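Local atomic coordinates of cellulose binding protein (Clavibacter michiganensis subsp. michiganensis, PDB entry 4L48), a protein that binds cellulose chains through a two-domain bacterial expansin module linked to cell wall loosening, and as a full-length enzyme probably hydrolyses beta-1,4-glucosidic bonds in cellulose. Residues T8-G13 against H76-E81; G59-Q64 against R85-F90; I112-G117 against L184-G189; P166-V171 against A178-G183. The protein carries 1 engineered substitution. All coordinates share one frame; numbering follows the deposited sequence.

Interaction 1: residues T8-G13 against H76-E81; sequences THYSLG and HLNLSE. Engineered in segment 76-81: Asn78 (natural residue Asp).
Strands 3-10 and 76-80 run parallel in the mixed sheet of the double-psi beta-barrel domain of this expansin, pairing Thr8 with Asn78 and His9 with Leu79. Three backbone bonds join them: Thr8 N to Leu77 O, Leu79 N to Thr8 O, and Tyr10 N to Leu79 O at 2.9 Å. Beside these, the Thr8 hydroxyl bridges two side chains. Thr8 OG1 sits between its own backbone N and carbonyl carbon (chi1 47°), where it accepts from His76 NE2 at 2.7 Å, the hydroxyl lying a little off the imidazole plane. It donates in turn to the OD1 of Asn78, an engineered residue that is aspartate in the natural sequence; this OG1-OD1 distance is also 2.7 Å, with the donor tilted 34° from the amide plane. The Asn78 amide lies nearly parallel to the Tyr10 ring, the planes 10° apart, with ND2 3.3 Å from Tyr10 CD2. Near the plane of that ring, its edge meets the backbone Asn78 O, 3.1 Å from CE2. On the His9 side, a water bridges His9 ND1 and Glu81 OE2, donating to the carboxylate. Because Thr8 OG1 accepts from His76 NE2, its own proton is directed to Asn78 OD1, a two-bond grip that fixes the hydroxyl and holds the engineered amide beside Tyr10.

Interaction 2: residues G59-Q64 against R85-F90; sequences GTVRVQ and RALGDF
Leu87 departs from the usual staggered positions at both torsions, chi1 (-103°) placing CG and chi2 (21°) turning the methyls, which brings CD1 and CD2 from the end of helix 81-87 to Val61 on strand 59-69. The valine (chi1 -58°) sets CG2 between its backbone N and carbonyl carbon and CG1 beside the N, and both methyls meet the leucine. The two side chains reach for each other tip to tip: Leu87 CD1 is 3.6 Å from Val61 CG2 and equally near CG1, while Leu87 CD2 lies 3.7 Å from Val61 CG2. Ala86 adds its methyl from the preceding helical position, with CB 4.1 Å from Val61 CG1. At the start of the strand, Leu87 CD1 also rests 3.7 Å from Gly59 O and touches Thr60 at CA, so the same methyl packs on backbone as well as side chain. Val54 of the adjacent strand 51-56 makes another apolar neighbour for Leu87. Within the double-psi barrel domain, this contact seats the last turn of the helix against the strand. It is made entirely of apolar carbon packing and carbon-to-carbonyl touches, which fit methyl shapes together without fixing a polar direction; polar links nearby run through Lys58, bonded to the backbone of Arg85 and Leu87.

Interaction 3: residues I112-G117 against L184-G189; sequences IRVKEG and LRMAPG. With BGC (beta-D-glucopyranose), chain C; BGC (beta-D-glucopyranose), chain B; BGC (beta-D-glucopyranose), chain D.
Val114 and Met186 meet with side chains at about a right angle, Val114 CG1 lying 4.0 Å from Met186 SD. The valine methyls are split: CG1, anti to the backbone N (chi1 179°), faces the sulfur, whereas CG2 turns to the carbonyl of Arg185, with CG2 3.6 Å from that O. Deeper in the C-terminal domain, Ile112 and Leu184 also cross near a right angle, touching through CG1 and CD1. Pro188 lays its ring beside the backbone where the strand gives way to loop, its CB 3.3 Å from Lys115 O. A nearly straight bond, Gly189 N to Val114 O at 2.6 Å, ties the two segments there, and one water joins Val114 N to Ala187 O. Glu116, bent at chi2 (81°), folds its carboxylate back over Gly189, and a second water connects OE2 with Arg113 NH1. Arg113 is held further by Ile18 O and Gln126. On the far side of segment 112-117, Lys115 extends to the bound glucan, its NZ donating to O2 of the chain D glucose at 2.8 Å. The chain B glucose gives its O2 hydroxyl to Gly117 O at 2.9 Å, and the chain C glucose makes a weak bond to Glu116 O. Loop 184-189 thus packs behind a sugar-binding edge that offers both an ammonium donor and carbonyl acceptors, a pairing suited to the hydroxyls of cellulose.

Interaction 4: residues P166-V171 against A178-G183; sequences PLTVKV and AVVLPG
Strands 167-173 and 178-184 run antiparallel, their axes 168° apart in direction, with Val169-Leu181 and Val171-Val179 as hydrogen-bonded pairs around the non-hydrogen-bonded pair Lys170-Val180. Leu181 N gives the shorter bond of its pair, 2.7 Å to Val169 O; Val169 N returns a bond of 3.0 Å to Leu181 O. On one face, Val180 spreads its methyls between two neighbours: CG1 lies 3.9 Å from Thr168 CG2, and CG2 as far from Lys170 CG. Thr168 holds CG2 anti to its own N (chi1 -61°), which turns that methyl to the valine and leaves OG1 to a water. That water lies 2.7 Å from Thr168 OG1 and accepts from Gly183 N, 2.9 Å away, where the pairing ends. The Lys170 chain then bends at chi3 toward Trp145, with which it makes a cation-pi contact. The opposite face carries Val169, Val171, Val179 and Leu181, with Val171 CG2 4.5 Å from Leu181 CD1; Leu125 and Val127 of strand 124-128 pack against the two valines of the first strand. The hairpin, its aliphatic face turned to strand 124-128 and the face of Thr168 and Lys170 more polar, forms an edge of the immunoglobulin-like beta-sandwich of the expansin C-terminal domain.

How the interactions relate
The four contacts fall into two groups, one in each expansin domain. Interactions 1 and 2 lie in the N-terminal double-psi barrel, their centres 10 Å apart; their segments alternate along the chain and reach one sheet, and they meet where His9 packs on Phe90 and Leu79 on Leu87. Interactions 3 and 4 belong to the C-terminal domain, 13 Å apart, with the hairpin of interaction 4 nested in the loop closed by interaction 3; Ile112 packs on Leu181 and Leu184 on Val169. Between interactions 1 and 3 the centres are 29 Å apart. Residues of both domains border the bound glucan; interaction 3 itself holds pocket residues, while the Tyr10 side chain of interaction 1 lies about 9 Å from a sugar.

Interaction 1: residues T8-G13 against H76-E81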
loop_
_atom_site.group_PDB
_atom_site.type_symbol
_atom_site.label_atom_id
_atom_site.label_comp_id
_atom_site.label_asym_id
_atom_site.label_seq_id
_atom_site.Cartn_x
_atom_site.Cartn_y
_atom_site.Cartn_z
ATOM N N THR A 8 -3.657 19.280 4.151
ATOM C CA THR A 8 -3.720 19.498 5.589
ATOM C C THR A 8 -2.796 18.486 6.254
ATOM O O THR A 8 -2.133 17.708 5.568
ATOM C CB THR A 8 -5.150 19.333 6.129
ATOM O OG1 THR A 8 -5.726 18.133 5.603
ATOM C CG2 THR A 8 -6.011 20.519 5.722
ATOM N N HIS A 9 -2.744 18.489 7.582
ATOM C CA HIS A 9 -1.856 17.571 8.287
ATOM C C HIS A 9 -2.534 16.777 9.403
ATOM O O HIS A 9 -3.484 17.246 10.030
ATOM C CB HIS A 9 -0.616 18.304 8.817
ATOM C CG HIS A 9 -0.931 19.494 9.669
ATOM N ND1 HIS A 9 -1.536 19.390 10.903
ATOM C CD2 HIS A 9 -0.715 20.815 9.467
ATOM C CE1 HIS A 9 -1.683 20.595 11.423
ATOM N NE2 HIS A 9 -1.192 21.478 10.572
ATOM N N TYR A 10 -2.035 15.566 9.632
ATOM C CA TYR A 10 -2.518 14.706 10.705
ATOM C C TYR A 10 -1.419 13.708 11.063
ATOM O O TYR A 10 -0.345 13.727 10.465
ATOM C CB TYR A 10 -3.797 13.978 10.284
ATOM C CG TYR A 10 -3.563 12.662 9.574
ATOM C CD1 TYR A 10 -3.915 11.458 10.173
ATOM C CD2 TYR A 10 -2.986 12.621 8.312
ATOM C CE1 TYR A 10 -3.703 10.253 9.534
ATOM C CE2 TYR A 10 -2.770 11.418 7.666
ATOM C CZ TYR A 10 -3.129 10.239 8.280
ATOM O OH TYR A 10 -2.915 9.043 7.640
ATOM N N SER A 11 -1.683 12.837 12.033
ATOM C CA SER A 11 -0.677 11.869 12.459
ATOM C C SER A 11 -1.253 10.485 12.736
ATOM O O SER A 11 -2.364 10.352 13.251
ATOM C CB SER A 11 0.064 12.377 13.698
ATOM O OG SER A 11 1.043 11.444 14.119
ATOM N N LEU A 12 -0.484 9.457 12.392
ATOM C CA LEU A 12 -0.847 8.080 12.708
ATOM C C LEU A 12 -0.122 7.626 13.971
ATOM O O LEU A 12 -0.209 6.462 14.366
ATOM C CB LEU A 12 -0.510 7.151 11.540
ATOM C CG LEU A 12 -1.388 7.267 10.292
ATOM C CD1 LEU A 12 -0.856 6.380 9.176
ATOM C CD2 LEU A 12 -2.831 6.910 10.618
ATOM N N GLY A 13 0.596 8.553 14.598
ATOM C CA GLY A 13 1.316 8.272 15.826
ATOM C C GLY A 13 2.483 7.325 15.632
ATOM O O GLY A 13 2.995 7.173 14.523
ATOM N N HIS A 76 -7.295 16.886 -2.301
ATOM C CA HIS A 76 -6.941 17.195 -0.921
ATOM C C HIS A 76 -6.219 16.020 -0.267
ATOM O O HIS A 76 -6.811 14.966 -0.033
ATOM C CB HIS A 76 -8.193 17.563 -0.121
ATOM C CG HIS A 76 -7.928 17.878 1.320
ATOM N ND1 HIS A 76 -8.934 17.959 2.258
ATOM C CD2 HIS A 76 -6.775 18.138 1.982
ATOM C CE1 HIS A 76 -8.412 18.251 3.436
ATOM N NE2 HIS A 76 -7.105 18.363 3.297
ATOM N N LEU A 77 -4.938 16.215 0.030
ATOM C CA LEU A 77 -4.146 15.200 0.707
ATOM C C LEU A 77 -4.043 15.497 2.197
ATOM O O LEU A 77 -3.873 16.648 2.599
ATOM C CB LEU A 77 -2.740 15.127 0.110
ATOM C CG LEU A 77 -2.607 14.678 -1.345
ATOM C CD1 LEU A 77 -1.139 14.585 -1.729
ATOM C CD2 LEU A 77 -3.305 13.346 -1.561
ATOM N N ASN A 78 -4.146 14.456 3.014
ATOM C CA ASN A 78 -3.906 14.593 4.441
ATOM C C ASN A 78 -2.502 14.099 4.762
ATOM O O ASN A 78 -2.297 12.922 5.048
ATOM C CB ASN A 78 -4.953 13.820 5.245
ATOM C CG ASN A 78 -5.361 14.542 6.516
ATOM O OD1 ASN A 78 -5.122 15.740 6.667
ATOM N ND2 ASN A 78 -5.985 13.816 7.435
ATOM N N LEU A 79 -1.534 15.007 4.691
ATOM C CA LEU A 79 -0.131 14.658 4.883
ATOM C C LEU A 79 0.192 14.383 6.346
ATOM O O LEU A 79 -0.496 14.863 7.245
ATOM C CB LEU A 79 0.773 15.785 4.379
ATOM C CG LEU A 79 0.770 16.122 2.889
ATOM C CD1 LEU A 79 1.548 17.404 2.645
ATOM C CD2 LEU A 79 1.362 14.982 2.078
ATOM N N SER A 80 1.246 13.607 6.575
ATOM C CA SER A 80 1.792 13.460 7.915
ATOM C C SER A 80 2.368 14.807 8.325
ATOM O O SER A 80 2.712 15.623 7.468
ATOM C CB SER A 80 2.879 12.386 7.942
ATOM O OG SER A 80 3.967 12.737 7.106
ATOM N N GLU A 81 2.466 15.045 9.628
ATOM C CA GLU A 81 2.961 16.324 10.128
ATOM C C GLU A 81 4.393 16.596 9.675
ATOM O O GLU A 81 4.761 17.739 9.406
ATOM C CB GLU A 81 2.862 16.383 11.655
ATOM C CG GLU A 81 1.435 16.361 12.181
ATOM C CD GLU A 81 1.371 16.473 13.691
ATOM O OE1 GLU A 81 2.438 16.409 14.337
ATOM O OE2 GLU A 81 0.255 16.629 14.231
HETATM O O HOH W 1 -1.765 17.119 12.854
HETATM O O HOH W 2 2.858 12.726 12.059
#

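Interaction 2: residues G59-Q64 against R85-F90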
loop_
_atom_site.group_PDB
_atom_site.type_symbol
_atom_site.label_atom_id
_atom_site.label_comp_id
_atom_site.label_asym_id
_atom_site.label_seq_id
_atom_site.Cartn_x
_atom_site.Cartn_y
_atom_site.Cartn_z
ATOM N N GLY A 59 9.167 22.887 -1.641
ATOM C CA GLY A 59 9.754 21.873 -2.499
ATOM C C GLY A 59 8.866 20.675 -2.776
ATOM O O GLY A 59 7.646 20.798 -2.867
ATOM N N THR A 60 9.489 19.508 -2.912
ATOM C CA THR A 60 8.771 18.283 -3.246
ATOM C C THR A 60 9.294 17.096 -2.443
ATOM O O THR A 60 10.488 16.806 -2.463
ATOM C CB THR A 60 8.896 17.960 -4.751
ATOM O OG1 THR A 60 8.426 19.070 -5.525
ATOM C CG2 THR A 60 8.088 16.718 -5.104
ATOM N N VAL A 61 8.400 16.411 -1.733
ATOM C CA VAL A 61 8.780 15.210 -0.991
ATOM C C VAL A 61 7.965 13.993 -1.417
ATOM O O VAL A 61 6.839 14.121 -1.899
ATOM C CB VAL A 61 8.642 15.390 0.538
ATOM C CG1 VAL A 61 9.493 16.553 1.020
ATOM C CG2 VAL A 61 7.183 15.578 0.930
ATOM N N ARG A 62 8.546 12.812 -1.234
ATOM C CA ARG A 62 7.876 11.565 -1.574
ATOM C C ARG A 62 7.232 10.932 -0.345
ATOM O O ARG A 62 7.888 10.726 0.676
ATOM C CB ARG A 62 8.859 10.590 -2.222
ATOM C CG ARG A 62 8.264 9.236 -2.556
ATOM C CD ARG A 62 9.160 8.467 -3.511
ATOM N NE ARG A 62 9.296 9.152 -4.793
ATOM C CZ ARG A 62 9.995 8.683 -5.822
ATOM N NH1 ARG A 62 10.629 7.522 -5.723
ATOM N NH2 ARG A 62 10.059 9.375 -6.952
ATOM N N VAL A 63 5.943 10.628 -0.451
ATOM C CA VAL A 63 5.200 10.037 0.656
ATOM C C VAL A 63 4.484 8.760 0.227
ATOM O O VAL A 63 4.104 8.607 -0.933
ATOM C CB VAL A 63 4.167 11.025 1.236
ATOM C CG1 VAL A 63 4.868 12.169 1.954
ATOM C CG2 VAL A 63 3.259 11.554 0.135
ATOM N N GLN A 64 4.302 7.846 1.174
ATOM C CA GLN A 64 3.607 6.594 0.902
ATOM C C GLN A 64 2.122 6.713 1.223
ATOM O O GLN A 64 1.750 7.160 2.307
ATOM C CB GLN A 64 4.224 5.455 1.716
ATOM C CG GLN A 64 3.502 4.124 1.575
ATOM C CD GLN A 64 4.162 3.016 2.372
ATOM O OE1 GLN A 64 5.334 3.112 2.739
ATOM N NE2 GLN A 64 3.409 1.958 2.649
ATOM N N ARG A 85 5.455 19.784 7.324
ATOM C CA ARG A 85 6.464 20.752 7.745
ATOM C C ARG A 85 7.594 20.884 6.731
ATOM O O ARG A 85 8.238 21.924 6.640
ATOM C CB ARG A 85 7.034 20.375 9.117
ATOM C CG ARG A 85 6.103 20.657 10.282
ATOM C CD ARG A 85 6.787 20.400 11.618
ATOM N NE ARG A 85 6.057 20.994 12.737
ATOM C CZ ARG A 85 5.202 20.334 13.513
ATOM N NH1 ARG A 85 4.962 19.048 13.297
ATOM N NH2 ARG A 85 4.587 20.960 14.507
ATOM N N ALA A 86 7.838 19.822 5.972
ATOM C CA ALA A 86 8.898 19.839 4.969
ATOM C C ALA A 86 8.454 20.550 3.697
ATOM O O ALA A 86 9.281 21.020 2.912
ATOM C CB ALA A 86 9.357 18.435 4.656
ATOM N N LEU A 87 7.144 20.623 3.497
ATOM C CA LEU A 87 6.590 21.243 2.303
ATOM C C LEU A 87 6.202 22.691 2.566
ATOM O O LEU A 87 6.392 23.559 1.716
ATOM C CB LEU A 87 5.377 20.452 1.816
ATOM C CG LEU A 87 5.577 19.535 0.609
ATOM C CD1 LEU A 87 7.043 19.172 0.390
ATOM C CD2 LEU A 87 4.726 18.287 0.768
ATOM N N GLY A 88 5.662 22.947 3.751
ATOM C CA GLY A 88 5.208 24.278 4.098
ATOM C C GLY A 88 5.302 24.567 5.580
ATOM O O GLY A 88 5.839 23.770 6.350
ATOM N N ASP A 89 4.780 25.722 5.980
ATOM C CA ASP A 89 4.784 26.116 7.381
ATOM C C ASP A 89 3.630 25.442 8.114
ATOM O O ASP A 89 2.494 25.456 7.643
ATOM C CB ASP A 89 4.684 27.637 7.515
ATOM C CG ASP A 89 4.980 28.120 8.924
ATOM O OD1 ASP A 89 6.175 28.238 9.273
ATOM O OD2 ASP A 89 4.022 28.392 9.678
ATOM N N PHE A 90 3.931 24.855 9.269
ATOM C CA PHE A 90 2.945 24.102 10.036
ATOM C C PHE A 90 1.796 24.981 10.522
ATOM O O PHE A 90 0.649 24.537 10.588
ATOM C CB PHE A 90 3.620 23.411 11.223
ATOM C CG PHE A 90 2.708 22.502 11.998
ATOM C CD1 PHE A 90 2.503 21.195 11.589
ATOM C CD2 PHE A 90 2.065 22.952 13.139
ATOM C CE1 PHE A 90 1.668 20.356 12.300
ATOM C CE2 PHE A 90 1.229 22.119 13.854
ATOM C CZ PHE A 90 1.030 20.818 13.435
#

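Interaction 3: residues I112-G117 against L184-G189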
loop_
_atom_site.group_PDB
_atom_site.type_symbol
_atom_site.label_atom_id
_atom_site.label_comp_id
_atom_site.label_asym_id
_atom_site.label_seq_id
_atom_site.Cartn_x
_atom_site.Cartn_y
_atom_site.Cartn_z
ATOM N N ILE A 112 5.375 -10.543 1.440
ATOM C CA ILE A 112 3.993 -10.946 1.674
ATOM C C ILE A 112 3.716 -11.148 3.158
ATOM O O ILE A 112 4.476 -11.816 3.859
ATOM C CB ILE A 112 3.649 -12.245 0.916
ATOM C CG1 ILE A 112 3.824 -12.044 -0.589
ATOM C CG2 ILE A 112 2.226 -12.690 1.225
ATOM C CD1 ILE A 112 2.910 -10.990 -1.174
ATOM N N ARG A 113 2.623 -10.560 3.634
ATOM C CA ARG A 113 2.207 -10.730 5.018
ATOM C C ARG A 113 0.842 -11.405 5.096
ATOM O O ARG A 113 -0.155 -10.872 4.608
ATOM C CB ARG A 113 2.176 -9.384 5.744
ATOM C CG ARG A 113 1.813 -9.481 7.218
ATOM C CD ARG A 113 2.209 -8.217 7.969
ATOM N NE ARG A 113 1.395 -7.064 7.594
ATOM C CZ ARG A 113 0.651 -6.369 8.448
ATOM N NH1 ARG A 113 0.618 -6.706 9.730
ATOM N NH2 ARG A 113 -0.062 -5.334 8.022
ATOM N N VAL A 114 0.810 -12.587 5.702
ATOM C CA VAL A 114 -0.441 -13.294 5.933
ATOM C C VAL A 114 -1.115 -12.718 7.172
ATOM O O VAL A 114 -0.482 -12.567 8.218
ATOM C CB VAL A 114 -0.207 -14.803 6.120
ATOM C CG1 VAL A 114 -1.517 -15.514 6.393
ATOM C CG2 VAL A 114 0.470 -15.387 4.890
ATOM N N LYS A 115 -2.397 -12.390 7.053
ATOM C CA LYS A 115 -3.108 -11.708 8.127
ATOM C C LYS A 115 -3.357 -12.608 9.332
ATOM O O LYS A 115 -3.429 -13.830 9.201
ATOM C CB LYS A 115 -4.437 -11.151 7.619
ATOM C CG LYS A 115 -4.948 -9.984 8.440
ATOM C CD LYS A 115 -6.311 -9.521 7.977
ATOM C CE LYS A 115 -6.732 -8.291 8.752
ATOM N NZ LYS A 115 -6.637 -8.514 10.221
ATOM N N GLU A 116 -3.485 -11.993 10.503
ATOM C CA GLU A 116 -3.859 -12.712 11.714
ATOM C C GLU A 116 -5.234 -13.344 11.548
ATOM O O GLU A 116 -6.141 -12.734 10.979
ATOM C CB GLU A 116 -3.863 -11.774 12.924
ATOM C CG GLU A 116 -2.485 -11.451 13.490
ATOM C CD GLU A 116 -1.757 -10.373 12.712
ATOM O OE1 GLU A 116 -2.312 -9.866 11.714
ATOM O OE2 GLU A 116 -0.623 -10.028 13.105
ATOM N N GLY A 117 -5.383 -14.567 12.044
ATOM C CA GLY A 117 -6.648 -15.273 11.962
ATOM C C GLY A 117 -6.812 -16.053 10.672
ATOM O O GLY A 117 -7.850 -16.671 10.441
ATOM N N LEU A 184 5.325 -19.856 0.040
ATOM C CA LEU A 184 4.768 -18.966 1.053
ATOM C C LEU A 184 4.063 -19.773 2.139
ATOM O O LEU A 184 3.251 -20.649 1.847
ATOM C CB LEU A 184 3.814 -17.949 0.425
ATOM C CG LEU A 184 4.474 -16.850 -0.411
ATOM C CD1 LEU A 184 3.431 -15.929 -1.018
ATOM C CD2 LEU A 184 5.460 -16.058 0.434
ATOM N N ARG A 185 4.384 -19.472 3.391
ATOM C CA ARG A 185 3.878 -20.243 4.520
ATOM C C ARG A 185 2.628 -19.623 5.133
ATOM O O ARG A 185 2.462 -18.404 5.132
ATOM C CB ARG A 185 4.964 -20.374 5.588
ATOM C CG ARG A 185 6.226 -21.071 5.108
ATOM C CD ARG A 185 7.374 -20.890 6.090
ATOM N NE ARG A 185 7.959 -19.553 6.017
ATOM C CZ ARG A 185 7.655 -18.552 6.838
ATOM N NH1 ARG A 185 8.244 -17.373 6.693
ATOM N NH2 ARG A 185 6.770 -18.732 7.808
ATOM N N MET A 186 1.750 -20.475 5.654
ATOM C CA MET A 186 0.583 -20.015 6.394
ATOM C C MET A 186 1.032 -19.558 7.778
ATOM O O MET A 186 0.857 -20.266 8.771
ATOM C CB MET A 186 -0.464 -21.129 6.499
ATOM C CG MET A 186 -1.759 -20.730 7.201
ATOM S SD MET A 186 -2.624 -19.362 6.407
ATOM C CE MET A 186 -2.971 -20.066 4.798
ATOM N N ALA A 187 1.632 -18.374 7.830
ATOM C CA ALA A 187 2.154 -17.827 9.076
ATOM C C ALA A 187 1.588 -16.435 9.329
ATOM O O ALA A 187 2.184 -15.436 8.924
ATOM C CB ALA A 187 3.673 -17.783 9.038
ATOM N N PRO A 188 0.430 -16.369 10.003
ATOM C CA PRO A 188 -0.280 -15.117 10.286
ATOM C C PRO A 188 0.580 -14.109 11.043
ATOM O O PRO A 188 1.168 -14.447 12.071
ATOM C CB PRO A 188 -1.446 -15.572 11.170
ATOM C CG PRO A 188 -1.660 -16.998 10.805
ATOM C CD PRO A 188 -0.291 -17.541 10.530
ATOM N N GLY A 189 0.651 -12.886 10.527
ATOM C CA GLY A 189 1.357 -11.810 11.198
ATOM C C GLY A 189 2.800 -11.634 10.762
ATOM O O GLY A 189 3.400 -10.587 10.999
HETATM C C2 BGC C . -12.414 -10.459 9.105
HETATM C C3 BGC C . -11.530 -9.257 8.801
HETATM C C4 BGC C . -10.702 -8.876 10.022
HETATM C C5 BGC C . -9.961 -10.098 10.559
HETATM C C6 BGC C . -9.191 -9.769 11.832
HETATM C C1 BGC C . -11.595 -11.600 9.694
HETATM O O2 BGC C . -13.053 -10.906 7.904
HETATM O O3 BGC C . -12.356 -8.154 8.411
HETATM O O4 BGC C . -9.744 -7.879 9.671
HETATM O O5 BGC C . -10.880 -11.151 10.844
HETATM O O6 BGC C . -8.488 -10.941 12.260
HETATM C C2 BGC B . -11.015 -16.086 10.544
HETATM C C3 BGC B . -11.296 -14.628 10.880
HETATM C C4 BGC B . -12.001 -13.949 9.710
HETATM C C5 BGC B . -13.208 -14.759 9.245
HETATM C C6 BGC B . -13.818 -14.151 7.987
HETATM C C1 BGC B . -12.299 -16.778 10.111
HETATM O O2 BGC B . -10.462 -16.752 11.685
HETATM O O3 BGC B . -10.056 -13.968 11.161
HETATM O O4 BGC B . -12.468 -12.656 10.088
HETATM O O5 BGC B . -12.833 -16.108 8.972
HETATM O O6 BGC B . -14.848 -15.014 7.493
HETATM C C2 BGC D . -8.759 -5.859 10.530
HETATM C C3 BGC D . -9.043 -4.439 10.999
HETATM C C4 BGC D . -9.915 -3.700 9.990
HETATM C C5 BGC D . -11.135 -4.541 9.621
HETATM C C6 BGC D . -11.952 -3.890 8.512
HETATM C C1 BGC D . -10.054 -6.586 10.187
HETATM O O2 BGC D . -8.071 -6.577 11.559
HETATM O O3 BGC D . -7.806 -3.739 11.174
HETATM O O4 BGC D . -10.350 -2.469 10.565
HETATM O O5 BGC D . -10.739 -5.841 9.183
HETATM O O6 BGC D . -13.133 -4.662 8.279
HETATM O O HOH W 3 1.115 -8.443 11.756
HETATM O O HOH W 4 3.065 -14.368 6.872
#

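Interaction 4: residues P166-V171 against A178-G183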
loop_
_atom_site.group_PDB
_atom_site.type_symbol
_atom_site.label_atom_id
_atom_site.label_comp_id
_atom_site.label_asym_id
_atom_site.label_seq_id
_atom_site.Cartn_x
_atom_site.Cartn_y
_atom_site.Cartn_z
ATOM N N PRO A 166 2.513 -25.379 1.509
ATOM C CA PRO A 166 3.068 -24.082 1.108
ATOM C C PRO A 166 2.185 -23.388 0.076
ATOM O O PRO A 166 1.572 -24.059 -0.756
ATOM C CB PRO A 166 4.414 -24.457 0.477
ATOM C CG PRO A 166 4.740 -25.803 1.034
ATOM C CD PRO A 166 3.424 -26.491 1.189
ATOM N N LEU A 167 2.121 -22.062 0.130
ATOM C CA LEU A 167 1.297 -21.305 -0.804
ATOM C C LEU A 167 2.078 -20.865 -2.038
ATOM O O LEU A 167 3.230 -20.441 -1.942
ATOM C CB LEU A 167 0.681 -20.082 -0.116
ATOM C CG LEU A 167 -0.399 -20.350 0.932
ATOM C CD1 LEU A 167 -0.944 -19.041 1.484
ATOM C CD2 LEU A 167 -1.517 -21.193 0.341
ATOM N N THR A 168 1.440 -20.979 -3.198
ATOM C CA THR A 168 1.994 -20.452 -4.437
ATOM C C THR A 168 1.127 -19.288 -4.901
ATOM O O THR A 168 0.009 -19.485 -5.379
ATOM C CB THR A 168 2.052 -21.522 -5.540
ATOM O OG1 THR A 168 2.893 -22.603 -5.117
ATOM C CG2 THR A 168 2.607 -20.931 -6.828
ATOM N N VAL A 169 1.643 -18.073 -4.751
ATOM C CA VAL A 169 0.859 -16.876 -5.026
ATOM C C VAL A 169 1.365 -16.107 -6.242
ATOM O O VAL A 169 2.553 -15.803 -6.350
ATOM C CB VAL A 169 0.830 -15.936 -3.803
ATOM C CG1 VAL A 169 0.086 -14.648 -4.129
ATOM C CG2 VAL A 169 0.191 -16.639 -2.615
ATOM N N LYS A 170 0.451 -15.801 -7.158
ATOM C CA LYS A 170 0.773 -14.975 -8.313
ATOM C C LYS A 170 0.192 -13.580 -8.126
ATOM O O LYS A 170 -1.011 -13.422 -7.923
ATOM C CB LYS A 170 0.221 -15.596 -9.596
ATOM C CG LYS A 170 0.709 -14.914 -10.865
ATOM C CD LYS A 170 -0.216 -15.189 -12.041
ATOM C CE LYS A 170 -0.396 -16.679 -12.276
ATOM N NZ LYS A 170 -1.375 -16.947 -13.365
ATOM N N VAL A 171 1.054 -12.570 -8.189
ATOM C CA VAL A 171 0.623 -11.186 -8.050
ATOM C C VAL A 171 0.852 -10.423 -9.352
ATOM O O VAL A 171 1.948 -10.451 -9.908
ATOM C CB VAL A 171 1.371 -10.475 -6.905
ATOM C CG1 VAL A 171 0.892 -9.038 -6.766
ATOM C CG2 VAL A 171 1.185 -11.231 -5.599
ATOM N N ALA A 178 3.619 -9.687 -13.825
ATOM C CA ALA A 178 3.280 -10.660 -12.796
ATOM C C ALA A 178 4.497 -11.399 -12.253
ATOM O O ALA A 178 5.399 -11.774 -13.003
ATOM C CB ALA A 178 2.251 -11.651 -13.324
ATOM N N VAL A 179 4.513 -11.600 -10.940
ATOM C CA VAL A 179 5.530 -12.426 -10.303
ATOM C C VAL A 179 4.857 -13.580 -9.570
ATOM O O VAL A 179 3.728 -13.453 -9.097
ATOM C CB VAL A 179 6.400 -11.617 -9.317
ATOM C CG1 VAL A 179 7.178 -10.538 -10.054
ATOM C CG2 VAL A 179 5.545 -11.008 -8.216
ATOM N N VAL A 180 5.548 -14.711 -9.493
ATOM C CA VAL A 180 5.019 -15.879 -8.803
ATOM C C VAL A 180 5.846 -16.173 -7.559
ATOM O O VAL A 180 7.066 -16.319 -7.632
ATOM C CB VAL A 180 4.987 -17.113 -9.721
ATOM C CG1 VAL A 180 4.538 -18.343 -8.948
ATOM C CG2 VAL A 180 4.071 -16.856 -10.909
ATOM N N LEU A 181 5.172 -16.252 -6.416
ATOM C CA LEU A 181 5.842 -16.418 -5.134
ATOM C C LEU A 181 5.530 -17.775 -4.515
ATOM O O LEU A 181 4.505 -17.938 -3.852
ATOM C CB LEU A 181 5.429 -15.293 -4.185
ATOM C CG LEU A 181 5.601 -13.891 -4.773
ATOM C CD1 LEU A 181 5.008 -12.829 -3.861
ATOM C CD2 LEU A 181 7.068 -13.609 -5.038
ATOM N N PRO A 182 6.417 -18.758 -4.735
ATOM C CA PRO A 182 6.233 -20.118 -4.223
ATOM C C PRO A 182 6.768 -20.272 -2.805
ATOM O O PRO A 182 7.597 -19.474 -2.364
ATOM C CB PRO A 182 7.079 -20.951 -5.183
ATOM C CG PRO A 182 8.208 -20.042 -5.536
ATOM C CD PRO A 182 7.636 -18.642 -5.554
ATOM N N GLY A 183 6.289 -21.289 -2.097
ATOM C CA GLY A 183 6.797 -21.605 -0.776
ATOM C C GLY A 183 6.343 -20.663 0.323
ATOM O O GLY A 183 6.909 -20.663 1.416
HETATM O O HOH W 5 4.210 -23.202 -2.808
#